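Local coordinates for TraM protein (Plasmid R64, PDB 3WZ3), which is probably the plasmid R64 counterpart of Legionella DotI, an inner-membrane component of a type IVB secretion system, here as its periplasmic fragment, at residues M11-Q16 and M130-M135; F22-V27 and E59-E64; Q53-L58 and Q110-E115. One frame throughout, in Å; residues are numbered along the deposited sequence.

Interaction 1. Residues M11-Q16 and M130-M135; sequences MAFGSQ and MEIRQM
Phe13 of helix 7-22 lies against the start of strand 130-139, and nearly everything that passes between M11-Q16 and M130-M135 goes through its ring. Before it in sequence, Met11 (selenomethionine, as are Met130 and Met135) starts its side chain away from the strand and touches Phe92, while its carbonyl oxygen is hydrogen-bonded to Tyr94 OH. Phe13 itself extends outward from the helix with CG anti to the backbone N (chi1 -179°), which carries the ring onto Met130. There CB of Met130 sits over the centre of one face, 4.0 Å from the ring centroid of Phe13 and only 7° off the normal, a CH-pi contact. The Met130 chain then bends at chi3 and runs back toward the helix: its SE lies obliquely to the Phe13 ring, 4.8 Å from the centroid, as a Met-aromatic contact, and its CE reaches Phe13 CB at 3.9 Å. Phe13 and Met130 therefore lie alongside each other, running opposite ways. The far end of the ring meets backbone, with Phe13 CZ 3.5 Å from Met130 O and CE2 4.0 Å from Glu131 CA. CG1 of Ile132 comes up to the rim of the ring, close to level with it, 4.2 Å from Phe13 CE2. Ile132 also touches Ala17, one turn further along the helix. A classic beta bulge follows, where Arg133 and Gln134 sit together across from Thr117 of strand 110-120. This is the packing of a helix across an antiparallel sheet, consistent with the NTF2-like family; the axes of 11-16 and 130-135 lie at 65° to each other. Carbon, selenium and an aromatic face do the joining here; the carboxylate of Glu131 turns elsewhere, to Lys126 and Gln119, so the joint probably rests on shape and dispersion rather than on charge.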
loop_
_atom_site.group_PDB
_atom_site.type_symbol
_atom_site.label_atom_id
_atom_site.label_comp_id
_atom_site.label_asym_id
_atom_site.label_seq_id
_atom_site.Cartn_x
_atom_site.Cartn_y
_atom_site.Cartn_z
HETATM N N MSE A 11 8.038 -3.246 9.280
HETATM C CA MSE A 11 6.795 -3.981 9.042
HETATM C C MSE A 11 5.561 -3.139 9.357
HETATM O O MSE A 11 4.570 -3.170 8.609
HETATM C CB MSE A 11 6.753 -5.289 9.829
HETATM C CG MSE A 11 5.700 -6.216 9.260
HETATM SE SE MSE A 11 5.766 -7.976 10.044
HETATM C CE MSE A 11 5.219 -7.484 11.827
ATOM N N ALA A 12 5.614 -2.406 10.474
ATOM C CA ALA A 12 4.525 -1.514 10.863
ATOM C C ALA A 12 4.317 -0.389 9.830
ATOM O O ALA A 12 3.188 -0.047 9.506
ATOM C CB ALA A 12 4.799 -0.927 12.238
ATOM N N PHE A 13 5.403 0.172 9.300
ATOM C CA PHE A 13 5.308 1.205 8.265
ATOM C C PHE A 13 4.532 0.656 7.062
ATOM O O PHE A 13 3.650 1.312 6.525
ATOM C CB PHE A 13 6.727 1.622 7.860
ATOM C CG PHE A 13 6.785 2.705 6.826
ATOM C CD1 PHE A 13 6.819 4.044 7.208
ATOM C CD2 PHE A 13 6.870 2.401 5.475
ATOM C CE1 PHE A 13 6.903 5.046 6.266
ATOM C CE2 PHE A 13 6.948 3.411 4.524
ATOM C CZ PHE A 13 6.964 4.746 4.928
ATOM N N GLY A 14 4.843 -0.569 6.645
ATOM C CA GLY A 14 4.159 -1.155 5.508
ATOM C C GLY A 14 2.699 -1.450 5.763
ATOM O O GLY A 14 1.858 -1.203 4.893
ATOM N N SER A 15 2.377 -1.973 6.941
ATOM C CA SER A 15 0.970 -2.284 7.206
ATOM C C SER A 15 0.147 -1.006 7.333
ATOM O O SER A 15 -1.005 -0.971 6.882
ATOM C CB SER A 15 0.799 -3.199 8.422
ATOM O OG SER A 15 1.357 -2.623 9.568
ATOM N N GLN A 16 0.732 0.035 7.912
ATOM C CA GLN A 16 0.062 1.338 7.998
ATOM C C GLN A 16 -0.195 1.897 6.601
ATOM O O GLN A 16 -1.289 2.406 6.317
ATOM C CB GLN A 16 0.891 2.302 8.851
ATOM C CG GLN A 16 0.999 1.843 10.307
ATOM C CD GLN A 16 2.169 2.467 11.075
ATOM O OE1 GLN A 16 2.868 3.348 10.568
ATOM N NE2 GLN A 16 2.393 1.990 12.300
HETATM N N MSE A 130 11.908 6.138 5.754
HETATM C CA MSE A 130 11.551 4.982 4.936
HETATM C C MSE A 130 10.611 5.369 3.808
HETATM O O MSE A 130 9.875 6.360 3.908
HETATM C CB MSE A 130 10.842 3.941 5.802
HETATM C CG MSE A 130 11.785 3.238 6.773
HETATM SE SE MSE A 130 10.891 1.898 7.906
HETATM C CE MSE A 130 10.063 3.109 9.173
ATOM N N GLU A 131 10.593 4.546 2.766
ATOM C CA GLU A 131 9.577 4.662 1.721
ATOM C C GLU A 131 9.445 3.334 0.998
ATOM O O GLU A 131 10.401 2.547 0.918
ATOM C CB GLU A 131 9.928 5.784 0.733
ATOM C CG GLU A 131 11.076 5.454 -0.163
ATOM C CD GLU A 131 11.599 6.638 -0.958
ATOM O OE1 GLU A 131 11.011 7.746 -0.865
ATOM O OE2 GLU A 131 12.604 6.466 -1.687
ATOM N N ILE A 132 8.260 3.072 0.469
ATOM C CA ILE A 132 8.018 1.872 -0.310
ATOM C C ILE A 132 8.519 2.067 -1.734
ATOM O O ILE A 132 8.024 2.937 -2.465
ATOM C CB ILE A 132 6.509 1.578 -0.335
ATOM C CG1 ILE A 132 6.025 1.252 1.084
ATOM C CG2 ILE A 132 6.217 0.451 -1.322
ATOM C CD1 ILE A 132 4.493 1.203 1.226
ATOM N N ARG A 133 9.485 1.253 -2.147
ATOM C CA ARG A 133 10.024 1.372 -3.502
ATOM C C ARG A 133 9.428 0.403 -4.497
ATOM O O ARG A 133 9.617 0.571 -5.705
ATOM C CB ARG A 133 11.543 1.232 -3.521
ATOM C CG ARG A 133 12.013 -0.095 -2.997
ATOM C CD ARG A 133 13.510 -0.313 -3.260
ATOM N NE ARG A 133 13.780 -0.671 -4.640
ATOM C CZ ARG A 133 14.520 0.060 -5.468
ATOM N NH1 ARG A 133 15.067 1.197 -5.047
ATOM N NH2 ARG A 133 14.705 -0.341 -6.721
ATOM N N GLN A 134 8.688 -0.590 -4.006
ATOM C CA GLN A 134 8.012 -1.549 -4.881
ATOM C C GLN A 134 6.799 -2.117 -4.187
ATOM O O GLN A 134 6.869 -2.453 -3.010
ATOM C CB GLN A 134 8.946 -2.691 -5.297
ATOM C CG GLN A 134 8.337 -3.559 -6.410
ATOM C CD GLN A 134 9.314 -4.544 -6.994
ATOM O OE1 GLN A 134 9.513 -4.595 -8.209
ATOM N NE2 GLN A 134 9.913 -5.345 -6.145
HETATM N N MSE A 135 5.688 -2.198 -4.921
HETATM C CA MSE A 135 4.431 -2.773 -4.431
HETATM C C MSE A 135 3.894 -3.696 -5.507
HETATM O O MSE A 135 3.749 -3.285 -6.670
HETATM C CB MSE A 135 3.390 -1.694 -4.145
HETATM C CG MSE A 135 2.050 -2.267 -3.749
HETATM SE SE MSE A 135 0.776 -0.896 -3.118
HETATM C CE MSE A 135 1.254 -0.791 -1.244
#

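Interaction 2. Residues F22-V27 and E59-E64; sequences FNLDFV and ETIKKE
Ile61 meets the loop with both of its branches because chi1 of -73° sets CG1 anti to the carbonyl carbon and CG2 anti to the backbone N, while chi2 of 179° stretches CD1 out toward Leu24. The two branches take different partners. CD1 of Ile61 touches CD1 of Leu24 at 4.1 Å and is just as near to Leu24 CB, the two side chains crossing at about a right angle. CG2 meets the loop two residues further on, at 3.7 Å from Phe26 CA and 4.0 Å from Phe26 CB. Phe26 has chi1 of 79°, with CG wedged between its own backbone N and carbonyl carbon, and its ring leads away from the helix, so that it is the base of the side chain that packs on Ile61.

The loop joins helix 7-22 to helix 29-35, and it is laid here against helix 57-64, with Tyr29 and Leu100 also touching Ile61. An Asx turn shapes its end: Asp25 OD1 accepts from Val27 N at 2.8 Å, met from above the carboxylate plane, and also receives His28 N. Leu24 is tied by backbone hydrogen bonding to Leu68, and Phe26 N is bonded to Asn67 OD1, which fixes the loop beside the first strand of the sheet.

Polar contact between the two segments runs through one water. It donates to Phe26 O and to Ile61 O, each at 2.8 Å, bridging a loop carbonyl to a helix carbonyl, and it lies in the plane of the Phe26 ring at its edge.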
loop_
_atom_site.group_PDB
_atom_site.type_symbol
_atom_site.label_atom_id
_atom_site.label_comp_id
_atom_site.label_asym_id
_atom_site.label_seq_id
_atom_site.Cartn_x
_atom_site.Cartn_y
_atom_site.Cartn_z
ATOM N N PHE A 22 -5.801 1.474 0.878
ATOM C CA PHE A 22 -6.957 0.735 0.391
ATOM C C PHE A 22 -8.234 0.936 1.199
ATOM O O PHE A 22 -9.194 0.206 1.032
ATOM C CB PHE A 22 -6.608 -0.746 0.203
ATOM C CG PHE A 22 -5.570 -0.969 -0.857
ATOM C CD1 PHE A 22 -5.855 -0.706 -2.185
ATOM C CD2 PHE A 22 -4.310 -1.402 -0.520
ATOM C CE1 PHE A 22 -4.878 -0.880 -3.169
ATOM C CE2 PHE A 22 -3.336 -1.586 -1.492
ATOM C CZ PHE A 22 -3.625 -1.323 -2.822
ATOM N N ASN A 23 -8.249 1.981 2.022
ATOM C CA ASN A 23 -9.481 2.494 2.619
ATOM C C ASN A 23 -9.762 3.888 2.092
ATOM O O ASN A 23 -9.188 4.861 2.554
ATOM C CB ASN A 23 -9.400 2.441 4.140
ATOM C CG ASN A 23 -9.494 1.012 4.652
ATOM O OD1 ASN A 23 -10.587 0.474 4.809
ATOM N ND2 ASN A 23 -8.351 0.385 4.882
ATOM N N LEU A 24 -10.634 3.949 1.092
ATOM C CA LEU A 24 -10.848 5.161 0.316
ATOM C C LEU A 24 -12.314 5.547 0.336
ATOM O O LEU A 24 -13.215 4.697 0.278
ATOM C CB LEU A 24 -10.410 4.942 -1.130
ATOM C CG LEU A 24 -8.938 4.578 -1.348
ATOM C CD1 LEU A 24 -8.728 4.283 -2.831
ATOM C CD2 LEU A 24 -7.971 5.665 -0.857
ATOM N N ASP A 25 -12.539 6.851 0.396
ATOM C CA ASP A 25 -13.885 7.405 0.483
ATOM C C ASP A 25 -14.353 7.884 -0.894
ATOM O O ASP A 25 -13.577 8.488 -1.636
ATOM C CB ASP A 25 -13.837 8.587 1.438
ATOM C CG ASP A 25 -15.176 9.223 1.640
ATOM O OD1 ASP A 25 -15.495 10.160 0.881
ATOM O OD2 ASP A 25 -15.894 8.799 2.574
ATOM N N PHE A 26 -15.626 7.655 -1.234
ATOM C CA PHE A 26 -16.074 8.002 -2.591
ATOM C C PHE A 26 -16.019 9.498 -2.913
ATOM O O PHE A 26 -15.961 9.873 -4.086
ATOM C CB PHE A 26 -17.450 7.415 -2.932
ATOM C CG PHE A 26 -18.610 8.183 -2.359
ATOM C CD1 PHE A 26 -19.042 7.948 -1.063
ATOM C CD2 PHE A 26 -19.290 9.111 -3.126
ATOM C CE1 PHE A 26 -20.127 8.648 -0.531
ATOM C CE2 PHE A 26 -20.370 9.803 -2.604
ATOM C CZ PHE A 26 -20.784 9.571 -1.308
ATOM N N VAL A 27 -16.013 10.340 -1.874
ATOM C CA VAL A 27 -15.873 11.774 -2.073
ATOM C C VAL A 27 -14.402 12.202 -2.062
ATOM O O VAL A 27 -13.962 12.927 -2.955
ATOM C CB VAL A 27 -16.668 12.575 -1.013
ATOM C CG1 VAL A 27 -16.444 14.083 -1.205
ATOM C CG2 VAL A 27 -18.164 12.243 -1.113
ATOM N N GLU A 59 -12.368 3.956 -11.240
ATOM C CA GLU A 59 -13.544 4.132 -12.076
ATOM C C GLU A 59 -14.796 3.691 -11.351
ATOM O O GLU A 59 -15.836 4.325 -11.472
ATOM C CB GLU A 59 -13.418 3.351 -13.387
ATOM C CG GLU A 59 -14.697 3.393 -14.208
ATOM C CD GLU A 59 -14.620 2.570 -15.480
ATOM O OE1 GLU A 59 -13.935 3.013 -16.427
ATOM O OE2 GLU A 59 -15.257 1.487 -15.535
ATOM N N THR A 60 -14.709 2.608 -10.583
ATOM C CA THR A 60 -15.875 2.117 -9.852
ATOM C C THR A 60 -16.250 3.060 -8.708
ATOM O O THR A 60 -17.429 3.349 -8.490
ATOM C CB THR A 60 -15.655 0.695 -9.318
ATOM O OG1 THR A 60 -15.309 -0.172 -10.404
ATOM C CG2 THR A 60 -16.932 0.173 -8.637
ATOM N N ILE A 61 -15.257 3.553 -7.976
ATOM C CA ILE A 61 -15.511 4.533 -6.929
ATOM C C ILE A 61 -16.212 5.749 -7.522
ATOM O O ILE A 61 -17.231 6.207 -6.981
ATOM C CB ILE A 61 -14.211 4.954 -6.218
ATOM C CG1 ILE A 61 -13.710 3.820 -5.322
ATOM C CG2 ILE A 61 -14.465 6.196 -5.364
ATOM C CD1 ILE A 61 -12.397 4.145 -4.605
ATOM N N LYS A 62 -15.690 6.258 -8.629
ATOM C CA LYS A 62 -16.246 7.477 -9.227
ATOM C C LYS A 62 -17.638 7.263 -9.809
ATOM O O LYS A 62 -18.557 8.043 -9.549
ATOM C CB LYS A 62 -15.322 8.019 -10.317
ATOM C CG LYS A 62 -15.840 9.283 -10.996
ATOM C CD LYS A 62 -14.898 9.710 -12.107
ATOM C CE LYS A 62 -15.378 10.986 -12.783
ATOM N NZ LYS A 62 -16.745 10.819 -13.354
ATOM N N LYS A 63 -17.799 6.212 -10.595
ATOM C CA LYS A 63 -19.064 6.002 -11.293
ATOM C C LYS A 63 -20.173 5.494 -10.391
ATOM O O LYS A 63 -21.325 5.924 -10.523
ATOM C CB LYS A 63 -18.863 5.067 -12.482
ATOM C CG LYS A 63 -18.144 5.744 -13.632
ATOM C CD LYS A 63 -17.812 4.757 -14.737
ATOM C CE LYS A 63 -19.046 3.996 -15.193
ATOM N NZ LYS A 63 -18.693 2.936 -16.187
ATOM N N GLU A 64 -19.835 4.598 -9.468
ATOM C CA GLU A 64 -20.850 3.934 -8.648
ATOM C C GLU A 64 -20.963 4.462 -7.227
ATOM O O GLU A 64 -21.807 3.990 -6.446
ATOM C CB GLU A 64 -20.635 2.426 -8.631
ATOM C CG GLU A 64 -20.742 1.799 -10.017
ATOM C CD GLU A 64 -20.847 0.287 -9.974
ATOM O OE1 GLU A 64 -21.663 -0.235 -9.187
ATOM O OE2 GLU A 64 -20.112 -0.378 -10.723
HETATM O O HOH W 1 -17.449 8.941 -6.248
#

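Interaction 3. Residues Q53-L58 and Q110-E115; sequences QASNIL and QSFVFE
Ser55 OG and the amide of Gln110 meet between the helical layer and strand 110-120, with the ring of Phe112 beside them. The amide nitrogen makes the direct link: Gln110 NE2 donates to Ser55 OG over 3.0 Å, with an angle of 156° at the hydrogen. The hydroxyl stands slightly off the amide plane, 17° out of it, so the approach is close to flat without being exactly so. Gln110 reaches this far because its chain is extended beyond CG and its CB already points toward the helices. From the other side, chi1 of -69° puts OG of Ser55 anti to its carbonyl carbon and directed at the strand.

The other end of the amide is held through a water, which donates to Gln110 OE1 at 2.9 Å and is also hydrogen-bonded to Ser55 OG at 2.9 Å. Both ends of one amide are therefore linked to a single hydroxyl, one directly and one by way of the water, an arrangement that should limit rotation of the amide about chi3.

Ser55 stands where helix 42-54 gives way to helix 57-64. The first helix ends in a Schellman motif, with Asn56 at positive phi as the C-prime residue, Asn56 N bonded to Gln53 O at 2.9 Å and Ile57 N reaching back to a carbonyl in the last turn of the helix. The contact consequently joins this helix-to-helix turn to the start of a central strand.

Phe112 supplies the apolar flank. Its CZ comes 3.7 Å from Ser55 OG in an oblique approach, whereas Gln110 NE2 lies at the edge of the same ring, in its plane. Phe112 also packs on Ser137 and Asn139 of strand 130-139.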
loop_
_atom_site.group_PDB
_atom_site.type_symbol
_atom_site.label_atom_id
_atom_site.label_comp_id
_atom_site.label_asym_id
_atom_site.label_seq_id
_atom_site.Cartn_x
_atom_site.Cartn_y
_atom_site.Cartn_z
ATOM N N GLN A 53 -5.717 0.074 -10.679
ATOM C CA GLN A 53 -6.227 -0.169 -12.035
ATOM C C GLN A 53 -6.603 -1.630 -12.261
ATOM O O GLN A 53 -7.596 -1.946 -12.949
ATOM C CB GLN A 53 -5.204 0.294 -13.064
ATOM C CG GLN A 53 -5.551 -0.076 -14.495
ATOM C CD GLN A 53 -6.761 0.652 -15.016
ATOM O OE1 GLN A 53 -7.058 1.770 -14.603
ATOM N NE2 GLN A 53 -7.468 0.023 -15.955
ATOM N N ALA A 54 -5.836 -2.542 -11.682
ATOM C CA ALA A 54 -6.083 -3.957 -11.946
ATOM C C ALA A 54 -7.434 -4.406 -11.405
ATOM O O ALA A 54 -8.007 -5.372 -11.919
ATOM C CB ALA A 54 -4.962 -4.808 -11.376
ATOM N N SER A 55 -7.915 -3.735 -10.362
ATOM C CA SER A 55 -9.255 -3.994 -9.823
ATOM C C SER A 55 -10.293 -2.950 -10.233
ATOM O O SER A 55 -11.386 -2.917 -9.670
ATOM C CB SER A 55 -9.212 -4.106 -8.296
ATOM O OG SER A 55 -8.530 -5.293 -7.899
ATOM N N ASN A 56 -9.940 -2.104 -11.197
ATOM C CA ASN A 56 -10.835 -1.058 -11.685
ATOM C C ASN A 56 -11.404 -0.219 -10.547
ATOM O O ASN A 56 -12.565 0.200 -10.577
ATOM C CB ASN A 56 -11.971 -1.661 -12.513
ATOM C CG ASN A 56 -12.609 -0.646 -13.412
ATOM O OD1 ASN A 56 -11.955 0.303 -13.855
ATOM N ND2 ASN A 56 -13.902 -0.823 -13.681
ATOM N N ILE A 57 -10.576 0.060 -9.543
ATOM C CA ILE A 57 -11.059 0.761 -8.350
ATOM C C ILE A 57 -11.518 2.188 -8.583
ATOM O O ILE A 57 -12.616 2.548 -8.172
ATOM C CB ILE A 57 -9.971 0.768 -7.254
ATOM C CG1 ILE A 57 -9.656 -0.657 -6.819
ATOM C CG2 ILE A 57 -10.374 1.661 -6.077
ATOM C CD1 ILE A 57 -10.839 -1.382 -6.290
ATOM N N LEU A 58 -10.685 3.007 -9.212
ATOM C CA LEU A 58 -10.984 4.428 -9.305
ATOM C C LEU A 58 -12.230 4.677 -10.132
ATOM O O LEU A 58 -13.050 5.509 -9.768
ATOM C CB LEU A 58 -9.794 5.197 -9.884
ATOM C CG LEU A 58 -8.547 5.147 -9.005
ATOM C CD1 LEU A 58 -7.471 5.987 -9.671
ATOM C CD2 LEU A 58 -8.873 5.650 -7.619
ATOM N N GLN A 110 -12.441 -9.199 -2.512
ATOM C CA GLN A 110 -11.282 -9.793 -3.172
ATOM C C GLN A 110 -10.141 -9.959 -2.180
ATOM O O GLN A 110 -9.936 -9.116 -1.289
ATOM C CB GLN A 110 -10.793 -8.928 -4.321
ATOM C CG GLN A 110 -11.747 -8.742 -5.479
ATOM C CD GLN A 110 -11.055 -8.003 -6.608
ATOM O OE1 GLN A 110 -10.828 -8.561 -7.676
ATOM N NE2 GLN A 110 -10.668 -6.750 -6.352
ATOM N N SER A 111 -9.401 -11.046 -2.346
ATOM C CA SER A 111 -8.319 -11.411 -1.441
ATOM C C SER A 111 -6.995 -11.400 -2.190
ATOM O O SER A 111 -6.911 -11.917 -3.300
ATOM C CB SER A 111 -8.596 -12.819 -0.907
ATOM O OG SER A 111 -7.602 -13.252 -0.007
ATOM N N PHE A 112 -5.953 -10.837 -1.566
ATOM C CA PHE A 112 -4.647 -10.694 -2.195
ATOM C C PHE A 112 -3.544 -10.951 -1.172
ATOM O O PHE A 112 -3.784 -10.921 0.044
ATOM C CB PHE A 112 -4.439 -9.254 -2.712
ATOM C CG PHE A 112 -5.492 -8.779 -3.686
ATOM C CD1 PHE A 112 -5.351 -9.010 -5.041
ATOM C CD2 PHE A 112 -6.604 -8.098 -3.236
ATOM C CE1 PHE A 112 -6.329 -8.568 -5.946
ATOM C CE2 PHE A 112 -7.577 -7.658 -4.122
ATOM C CZ PHE A 112 -7.432 -7.892 -5.475
ATOM N N VAL A 113 -2.339 -11.185 -1.670
ATOM C CA VAL A 113 -1.143 -11.030 -0.858
ATOM C C VAL A 113 -0.339 -9.909 -1.503
ATOM O O VAL A 113 0.055 -10.008 -2.665
ATOM C CB VAL A 113 -0.292 -12.327 -0.776
ATOM C CG1 VAL A 113 0.975 -12.061 0.002
ATOM C CG2 VAL A 113 -1.092 -13.432 -0.084
ATOM N N PHE A 114 -0.103 -8.834 -0.759
ATOM C CA PHE A 114 0.748 -7.759 -1.257
ATOM C C PHE A 114 2.199 -7.902 -0.852
ATOM O O PHE A 114 2.496 -8.128 0.322
ATOM C CB PHE A 114 0.251 -6.409 -0.757
ATOM C CG PHE A 114 -0.839 -5.820 -1.593
ATOM C CD1 PHE A 114 -2.122 -6.331 -1.546
ATOM C CD2 PHE A 114 -0.573 -4.762 -2.439
ATOM C CE1 PHE A 114 -3.133 -5.784 -2.319
ATOM C CE2 PHE A 114 -1.577 -4.210 -3.230
ATOM C CZ PHE A 114 -2.859 -4.728 -3.170
ATOM N N GLU A 115 3.087 -7.763 -1.814
ATOM C CA GLU A 115 4.520 -7.698 -1.520
ATOM C C GLU A 115 4.951 -6.242 -1.574
ATOM O O GLU A 115 4.638 -5.534 -2.536
ATOM C CB GLU A 115 5.323 -8.538 -2.504
ATOM C CG GLU A 115 6.813 -8.519 -2.200
ATOM C CD GLU A 115 7.580 -9.319 -3.191
ATOM O OE1 GLU A 115 8.572 -8.795 -3.753
ATOM O OE2 GLU A 115 7.177 -10.476 -3.444
HETATM O O HOH W 2 -8.702 -7.762 -9.423
#

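In the fold
From the N terminus, helix 7-22 enters interaction 1 first, but its partner strand 130-139 comes last, so that contact closes a loop spanning most of the domain. Interactions 2 and 3 are nested inside it. Interaction 2 opens in the loop after helix 7-22; the turn at 53-58 opens interaction 3 before helix 57-64 closes interaction 2, and interaction 3 closes later on strand 110-120, so the two cross. Phe114, in the strand segment of interaction 3, packs on Met135 of 130-135 and on Phe22 of 22-27, so it links the neighbourhoods of all three. Together they tie the helical layer to two neighbouring strands of the antiparallel sheet and bind the helices' connecting loop to helix 57-64.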